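Side-chain contacts in glutathione transferase o1 (Bombyx mori, PDB 3RBT), which probably transfers glutathione to electrophilic substrates and may reduce dehydroascorbate, as an Omega-class glutathione transferase: residues A[18-21]-A[27-30]; A[178-183]-A[212-217]; A[182-187]-A[228-233]. All blocks are in the same frame, centred on the assembly; numbering follows the deposited sequence.

Interaction 1 (A[18-21]-A[27-30]); sequences IPPP and LRLY
Two hydrogen bonds join Arg28 to the backbone of Pro21, and both end on the same atom. Arg28 NH2 reaches Pro21 O at 2.8 Å and NH1 reaches it at 3.0 Å, so the guanidinium meets the carbonyl end-on with its terminal nitrogens. The oxygen sits at the edge of the guanidinium, close to its plane; NH1 lies nearly in line with the C=O bond, while NH2 is tilted from the carbonyl plane. Sharing one acceptor bends both bonds, with N-H...O angles of 147° and 136°. Salt bridges to Glu53, through NE, and to Glu79, through NH1, further fix how the group is turned.

The remaining contacts are van der Waals. The ring of Pro20 lies over one face of the same guanidinium, its CB 3.6 Å from Arg28 CZ. Pro20 CG also packs against the hydroxyl end of Tyr30, 3.4 Å from OH, an oxygen that is hydrogen-bonded to Glu79. Arg28 leaves the strand with CG anti to the backbone N (chi1 -174°) and bends at chi3, which turns a face of its flat end to Pro20 and its edge to the carbonyl of Pro21.

The arrangement pins the N-terminal extension to strand 27-31, an inner strand of the thioredoxin-like domain. A proline-rich N-terminal extension folded against the body of the protein is a hallmark of Omega-class glutathione transferases.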
# COMPACT_ATOMS: atom_id res chain seq x y z
N ILE A 18 -7.16 -23.69 22.57
CA ILE A 18 -6.45 -24.69 21.79
C ILE A 18 -6.47 -24.26 20.32
O ILE A 18 -7.55 -24.01 19.77
CB ILE A 18 -7.11 -26.09 21.91
CG1 ILE A 18 -7.29 -26.48 23.38
CG2 ILE A 18 -6.30 -27.16 21.16
CD1 ILE A 18 -8.46 -27.45 23.64
N PRO A 19 -5.29 -24.15 19.68
CA PRO A 19 -5.24 -23.76 18.28
C PRO A 19 -5.79 -24.84 17.35
O PRO A 19 -5.81 -26.02 17.72
CB PRO A 19 -3.75 -23.55 18.02
CG PRO A 19 -3.07 -24.39 19.03
CD PRO A 19 -3.94 -24.34 20.25
N PRO A 20 -6.24 -24.44 16.14
CA PRO A 20 -6.71 -25.39 15.14
C PRO A 20 -5.55 -26.25 14.64
O PRO A 20 -4.39 -25.91 14.89
CB PRO A 20 -7.21 -24.48 14.01
CG PRO A 20 -6.48 -23.21 14.19
CD PRO A 20 -6.35 -23.05 15.67
N PRO A 21 -5.86 -27.37 13.94
CA PRO A 21 -4.79 -28.24 13.44
C PRO A 21 -4.05 -27.62 12.26
O PRO A 21 -4.44 -26.56 11.76
CB PRO A 21 -5.56 -29.48 12.98
CG PRO A 21 -6.89 -28.96 12.58
CD PRO A 21 -7.19 -27.87 13.56
N LEU A 27 -7.45 -23.14 2.79
CA LEU A 27 -6.83 -21.98 3.40
C LEU A 27 -7.67 -21.58 4.61
O LEU A 27 -8.84 -21.96 4.70
CB LEU A 27 -6.73 -20.85 2.39
CG LEU A 27 -5.45 -20.63 1.57
CD1 LEU A 27 -4.70 -21.91 1.18
CD2 LEU A 27 -5.74 -19.76 0.35
N ARG A 28 -7.08 -20.84 5.54
CA ARG A 28 -7.78 -20.49 6.77
C ARG A 28 -7.79 -18.99 7.01
O ARG A 28 -6.73 -18.37 7.11
CB ARG A 28 -7.13 -21.19 7.97
CG ARG A 28 -7.86 -21.01 9.30
CD ARG A 28 -7.13 -21.78 10.40
NE ARG A 28 -7.27 -23.23 10.25
CZ ARG A 28 -6.33 -24.12 10.57
NH1 ARG A 28 -5.16 -23.74 11.05
NH2 ARG A 28 -6.57 -25.42 10.40
N LEU A 29 -8.98 -18.41 7.10
CA LEU A 29 -9.11 -17.00 7.43
C LEU A 29 -9.52 -16.80 8.89
O LEU A 29 -10.56 -17.30 9.33
CB LEU A 29 -10.12 -16.31 6.49
CG LEU A 29 -10.16 -14.77 6.56
CD1 LEU A 29 -8.88 -14.14 6.01
CD2 LEU A 29 -11.39 -14.20 5.85
N TYR A 30 -8.67 -16.08 9.62
CA TYR A 30 -9.00 -15.56 10.94
C TYR A 30 -9.66 -14.19 10.77
O TYR A 30 -9.04 -13.26 10.25
CB TYR A 30 -7.75 -15.45 11.82
CG TYR A 30 -7.07 -16.76 12.15
CD1 TYR A 30 -6.11 -17.29 11.30
CD2 TYR A 30 -7.38 -17.46 13.31
CE1 TYR A 30 -5.47 -18.50 11.59
CE2 TYR A 30 -6.75 -18.68 13.61
CZ TYR A 30 -5.79 -19.18 12.74
OH TYR A 30 -5.14 -20.37 13.00

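Interaction 2 (A[178-183]-A[212-217]); sequences MVWPWV and DQMQLD
The six-membered ring of Trp180 carries Met214 on one face and Gln215 at its edge. Met214 CB stands over that face as a CH-pi contact, 3.6 Å from the ring centroid and 17° off the normal, and it comes nearest at Trp180 CZ3, 3.5 Å away. Gln215 CG approaches near the ring plane, 3.8 Å from Trp180 CZ2. Another flat group, Trp210, meets the indole edge-to-face.

Met214 runs past the indole in the opposite sense and folds back on itself, bent both at the CB-CG bond and at the CG-SD bond. This brings its methyl CE to 4.0 Å from Trp180 CG, near the root of the ring. The sulfur makes a Met-aromatic contact, oblique to the ring, with SD 5.4 Å from the six-membered centroid. Trp180 puts CG anti to its own backbone nitrogen (chi1 -173°), and this sends the indole across to helix 205-216.

Across the two segments the packing is apolar; the polar atom of the indole, NE1, is hydrogen-bonded to Glu184 one turn further along its own helix. With a leucine in place of Trp180, Met214 would probably lose the flat surface beneath its CB and methyl, and Glu184 OE2 the N-H it accepts from.

This is buried helix-helix packing in the all-helical C-terminal domain of the glutathione transferase fold, joining helix 174-186 to helix 205-216 through the indole of Trp180.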
# COMPACT_ATOMS: atom_id res chain seq x y z
N MET A 178 -12.69 -5.08 -3.72
CA MET A 178 -11.92 -4.37 -2.70
C MET A 178 -12.74 -3.26 -2.04
O MET A 178 -12.61 -3.00 -0.85
CB MET A 178 -10.63 -3.76 -3.29
CG MET A 178 -9.52 -4.77 -3.64
SD MET A 178 -9.15 -5.98 -2.36
CE MET A 178 -7.99 -5.10 -1.35
N VAL A 179 -13.58 -2.63 -2.84
CA VAL A 179 -14.34 -1.45 -2.46
C VAL A 179 -15.71 -1.81 -1.84
O VAL A 179 -16.24 -1.08 -0.99
CB VAL A 179 -14.48 -0.56 -3.73
CG1 VAL A 179 -15.82 0.04 -3.89
CG2 VAL A 179 -13.35 0.49 -3.79
N TRP A 180 -16.25 -2.96 -2.25
CA TRP A 180 -17.61 -3.34 -1.90
C TRP A 180 -17.97 -3.36 -0.41
O TRP A 180 -19.02 -2.84 -0.04
CB TRP A 180 -18.03 -4.66 -2.56
CG TRP A 180 -19.50 -4.93 -2.32
CD1 TRP A 180 -20.03 -5.91 -1.55
CD2 TRP A 180 -20.60 -4.14 -2.81
NE1 TRP A 180 -21.41 -5.80 -1.54
CE2 TRP A 180 -21.78 -4.72 -2.31
CE3 TRP A 180 -20.69 -3.00 -3.62
CZ2 TRP A 180 -23.05 -4.21 -2.61
CZ3 TRP A 180 -21.95 -2.49 -3.90
CH2 TRP A 180 -23.11 -3.09 -3.40
N PRO A 181 -17.12 -3.97 0.45
CA PRO A 181 -17.55 -4.10 1.84
C PRO A 181 -18.05 -2.79 2.47
O PRO A 181 -19.08 -2.80 3.14
CB PRO A 181 -16.29 -4.63 2.54
CG PRO A 181 -15.65 -5.44 1.49
CD PRO A 181 -15.82 -4.63 0.24
N TRP A 182 -17.35 -1.68 2.24
CA TRP A 182 -17.76 -0.39 2.78
C TRP A 182 -19.01 0.15 2.10
O TRP A 182 -19.88 0.70 2.76
CB TRP A 182 -16.60 0.61 2.77
CG TRP A 182 -15.54 0.19 3.74
CD1 TRP A 182 -15.42 0.59 5.05
CD2 TRP A 182 -14.49 -0.74 3.50
NE1 TRP A 182 -14.34 -0.04 5.63
CE2 TRP A 182 -13.75 -0.86 4.70
CE3 TRP A 182 -14.08 -1.48 2.38
CZ2 TRP A 182 -12.63 -1.69 4.81
CZ3 TRP A 182 -12.97 -2.31 2.49
CH2 TRP A 182 -12.26 -2.41 3.70
N VAL A 183 -19.11 -0.05 0.78
CA VAL A 183 -20.29 0.37 0.04
C VAL A 183 -21.57 -0.34 0.54
O VAL A 183 -22.60 0.29 0.75
CB VAL A 183 -20.10 0.22 -1.49
CG1 VAL A 183 -21.38 0.56 -2.24
CG2 VAL A 183 -18.97 1.14 -1.96
N ASP A 212 -26.40 -1.53 -7.31
CA ASP A 212 -27.53 -2.43 -7.55
C ASP A 212 -27.07 -3.72 -8.22
O ASP A 212 -27.48 -4.81 -7.83
CB ASP A 212 -28.59 -1.74 -8.41
CG ASP A 212 -29.31 -0.64 -7.67
OD1 ASP A 212 -29.34 -0.68 -6.42
OD2 ASP A 212 -29.86 0.27 -8.34
N GLN A 213 -26.22 -3.58 -9.23
CA GLN A 213 -25.68 -4.73 -9.94
C GLN A 213 -24.79 -5.60 -9.05
O GLN A 213 -24.87 -6.82 -9.10
CB GLN A 213 -24.93 -4.28 -11.20
CG GLN A 213 -25.85 -3.81 -12.33
CD GLN A 213 -26.69 -4.94 -12.90
OE1 GLN A 213 -26.16 -6.00 -13.26
NE2 GLN A 213 -28.00 -4.72 -12.99
N MET A 214 -23.95 -4.96 -8.22
CA MET A 214 -23.11 -5.70 -7.28
C MET A 214 -23.96 -6.51 -6.31
O MET A 214 -23.60 -7.62 -5.97
CB MET A 214 -22.19 -4.75 -6.50
CG MET A 214 -21.02 -4.19 -7.28
SD MET A 214 -19.77 -5.40 -7.79
CE MET A 214 -19.04 -5.86 -6.22
N GLN A 215 -25.09 -5.96 -5.88
CA GLN A 215 -25.98 -6.68 -4.95
C GLN A 215 -26.52 -8.00 -5.51
O GLN A 215 -26.85 -8.91 -4.75
CB GLN A 215 -27.13 -5.78 -4.49
CG GLN A 215 -26.69 -4.72 -3.48
CD GLN A 215 -27.82 -3.78 -3.11
OE1 GLN A 215 -27.84 -2.62 -3.53
NE2 GLN A 215 -28.79 -4.28 -2.34
N LEU A 216 -26.58 -8.11 -6.84
CA LEU A 216 -27.08 -9.31 -7.50
C LEU A 216 -26.00 -10.36 -7.75
O LEU A 216 -26.31 -11.51 -8.09
CB LEU A 216 -27.80 -8.96 -8.81
CG LEU A 216 -28.97 -7.97 -8.72
CD1 LEU A 216 -29.56 -7.67 -10.10
CD2 LEU A 216 -30.05 -8.49 -7.77
N ASP A 217 -24.73 -9.98 -7.56
CA ASP A 217 -23.58 -10.86 -7.78
C ASP A 217 -23.59 -12.01 -6.77
O ASP A 217 -23.72 -11.79 -5.56
CB ASP A 217 -22.28 -10.04 -7.67
CG ASP A 217 -21.07 -10.75 -8.24
OD1 ASP A 217 -21.06 -11.10 -9.45
OD2 ASP A 217 -20.09 -10.94 -7.49

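Interaction 3 (A[182-187]-A[228-233]); sequences WVERLY and QEYFDY
Helix 227-237, the last of the chain, packs on helix 174-186 of the C-terminal helical domain through Tyr230. This residue extends its ring from helix 227-237 to lie against Arg185 and places its hydroxyl beside Glu184. Tyr230 OH donates a hydrogen bond to Glu184 OE1 over a short 2.5 Å. The carboxylate is met on its anti side, with the hydroxyl 17° out of its plane. Glu184 itself lies at the edge of the phenol: its CG is near the ring plane, 3.8 Å from Tyr230 CE2. The glutamate gets there by setting CG anti to the backbone N (chi1 -162°) and staying extended beyond it.

Arg185 takes a face of the same ring. Its CG stands over the centre as a CH-pi contact, 3.7 Å from the centroid and almost on the ring normal. Farther out, the guanidinium turns one of its own faces to the phenol, with Tyr230 CE1 above its centre and the two planes 39° apart. Here the clasp, with an aliphatic stem on the ring's face and a carboxylate at its hydroxyl, fastens the C-terminal helix to the all-helical domain of the glutathione transferase fold.

Although Arg185 NH1 comes within 3.4 Å of Tyr230 OH, the angle is too poor for a hydrogen bond. The guanidinium is instead held by several other partners: NE by the hydroxyl of Tyr234, NH1 by Pro181 O and His39, and NH2 by the carbonyl of Met34. Met34 and His39 belong to the thioredoxin-like N-terminal domain, and through them the buried arginine bridges from one domain to the other.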
# COMPACT_ATOMS: atom_id res chain seq x y z
N TRP A 182 -17.35 -1.68 2.24
CA TRP A 182 -17.76 -0.39 2.78
C TRP A 182 -19.01 0.15 2.10
O TRP A 182 -19.88 0.70 2.76
CB TRP A 182 -16.60 0.61 2.77
CG TRP A 182 -15.54 0.19 3.74
CD1 TRP A 182 -15.42 0.59 5.05
CD2 TRP A 182 -14.49 -0.74 3.50
NE1 TRP A 182 -14.34 -0.04 5.63
CE2 TRP A 182 -13.75 -0.86 4.70
CE3 TRP A 182 -14.08 -1.48 2.38
CZ2 TRP A 182 -12.63 -1.69 4.81
CZ3 TRP A 182 -12.97 -2.31 2.49
CH2 TRP A 182 -12.26 -2.41 3.70
N VAL A 183 -19.11 -0.05 0.78
CA VAL A 183 -20.29 0.37 0.04
C VAL A 183 -21.57 -0.34 0.54
O VAL A 183 -22.60 0.29 0.75
CB VAL A 183 -20.10 0.22 -1.49
CG1 VAL A 183 -21.38 0.56 -2.24
CG2 VAL A 183 -18.97 1.14 -1.96
N GLU A 184 -21.48 -1.65 0.77
CA GLU A 184 -22.62 -2.42 1.27
C GLU A 184 -23.08 -1.92 2.64
O GLU A 184 -24.28 -1.87 2.92
CB GLU A 184 -22.25 -3.89 1.36
CG GLU A 184 -23.43 -4.82 1.46
CD GLU A 184 -22.98 -6.26 1.57
OE1 GLU A 184 -22.73 -6.71 2.71
OE2 GLU A 184 -22.87 -6.92 0.51
N ARG A 185 -22.11 -1.55 3.48
CA ARG A 185 -22.38 -1.00 4.81
C ARG A 185 -23.07 0.36 4.76
O ARG A 185 -23.90 0.65 5.61
CB ARG A 185 -21.09 -0.91 5.64
CG ARG A 185 -20.69 -2.26 6.20
CD ARG A 185 -19.22 -2.32 6.62
NE ARG A 185 -18.94 -3.62 7.24
CZ ARG A 185 -18.78 -4.76 6.56
NH1 ARG A 185 -18.86 -4.77 5.24
NH2 ARG A 185 -18.54 -5.89 7.22
N LEU A 186 -22.75 1.17 3.75
CA LEU A 186 -23.35 2.51 3.61
C LEU A 186 -24.87 2.49 3.54
O LEU A 186 -25.52 3.42 4.03
CB LEU A 186 -22.77 3.26 2.41
CG LEU A 186 -21.29 3.61 2.49
CD1 LEU A 186 -20.83 4.35 1.24
CD2 LEU A 186 -20.97 4.42 3.75
N TYR A 187 -25.44 1.45 2.93
CA TYR A 187 -26.89 1.30 2.83
C TYR A 187 -27.60 1.35 4.19
O TYR A 187 -28.79 1.67 4.26
CB TYR A 187 -27.28 0.01 2.08
CG TYR A 187 -26.88 -0.03 0.60
CD1 TYR A 187 -27.60 0.68 -0.36
CD2 TYR A 187 -25.81 -0.80 0.18
CE1 TYR A 187 -27.25 0.63 -1.72
CE2 TYR A 187 -25.44 -0.85 -1.17
CZ TYR A 187 -26.16 -0.14 -2.10
OH TYR A 187 -25.79 -0.21 -3.42
N GLN A 228 -30.59 -3.13 7.55
CA GLN A 228 -31.07 -3.24 8.94
C GLN A 228 -30.08 -4.02 9.81
O GLN A 228 -29.80 -3.61 10.95
CB GLN A 228 -32.46 -3.89 8.99
CG GLN A 228 -33.14 -3.82 10.36
CD GLN A 228 -33.36 -2.39 10.85
OE1 GLN A 228 -32.83 -2.00 11.89
NE2 GLN A 228 -34.13 -1.62 10.10
N GLU A 229 -29.56 -5.12 9.28
CA GLU A 229 -28.61 -5.96 10.00
C GLU A 229 -27.34 -5.19 10.33
O GLU A 229 -26.86 -5.24 11.46
CB GLU A 229 -28.30 -7.26 9.23
CG GLU A 229 -29.46 -8.28 9.24
CD GLU A 229 -29.39 -9.28 8.09
OE1 GLU A 229 -28.35 -9.33 7.40
OE2 GLU A 229 -30.38 -10.01 7.87
N TYR A 230 -26.80 -4.46 9.36
CA TYR A 230 -25.65 -3.59 9.61
C TYR A 230 -25.97 -2.53 10.66
O TYR A 230 -25.14 -2.25 11.54
CB TYR A 230 -25.15 -2.93 8.33
CG TYR A 230 -24.28 -3.81 7.46
CD1 TYR A 230 -23.27 -4.61 8.02
CD2 TYR A 230 -24.45 -3.84 6.08
CE1 TYR A 230 -22.47 -5.42 7.21
CE2 TYR A 230 -23.65 -4.64 5.27
CZ TYR A 230 -22.67 -5.42 5.83
OH TYR A 230 -21.89 -6.21 5.02
N PHE A 231 -27.17 -1.96 10.56
CA PHE A 231 -27.62 -0.87 11.44
C PHE A 231 -27.72 -1.33 12.90
O PHE A 231 -27.20 -0.67 13.80
CB PHE A 231 -28.95 -0.29 10.95
CG PHE A 231 -29.55 0.77 11.85
CD1 PHE A 231 -28.95 2.02 11.98
CD2 PHE A 231 -30.73 0.52 12.55
CE1 PHE A 231 -29.52 3.01 12.80
CE2 PHE A 231 -31.30 1.50 13.37
CZ PHE A 231 -30.69 2.75 13.49
N ASP A 232 -28.38 -2.47 13.11
CA ASP A 232 -28.47 -3.05 14.44
C ASP A 232 -27.10 -3.46 14.99
O ASP A 232 -26.84 -3.29 16.18
CB ASP A 232 -29.46 -4.22 14.45
CG ASP A 232 -30.90 -3.74 14.41
OD1 ASP A 232 -31.17 -2.65 14.96
OD2 ASP A 232 -31.76 -4.43 13.82
N TYR A 233 -26.22 -3.96 14.12
CA TYR A 233 -24.85 -4.28 14.52
C TYR A 233 -24.04 -3.05 14.93
O TYR A 233 -23.45 -3.02 16.01
CB TYR A 233 -24.07 -5.04 13.44
CG TYR A 233 -22.62 -5.19 13.86
CD1 TYR A 233 -21.64 -4.31 13.39
CD2 TYR A 233 -22.24 -6.16 14.79
CE1 TYR A 233 -20.31 -4.42 13.80
CE2 TYR A 233 -20.91 -6.28 15.20
CZ TYR A 233 -19.96 -5.41 14.71
OH TYR A 233 -18.66 -5.53 15.13

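Overall arrangement
Interactions 2 and 3 both start from helix 174-186, with centres 12 Å apart, and share Trp182 and Val183. Successive turns of this central helix thus hold helix 205-216 and then helix 227-237. Glu184 couples them, its two carboxylate oxygens serving one contact each, and Tyr187 packs against Trp180, with its OH 3.2 Å from Gln215 OE1. Interaction 1 stands apart in the thioredoxin-like domain, its centre 28 Å from each of the others and its nearest atoms about 11 Å away. Interactions 1 and 2 lie on opposite sides of the chain's centre. Arg185 of interaction 3 reaches toward interaction 1's domain, meeting the region that follows strand 27-31.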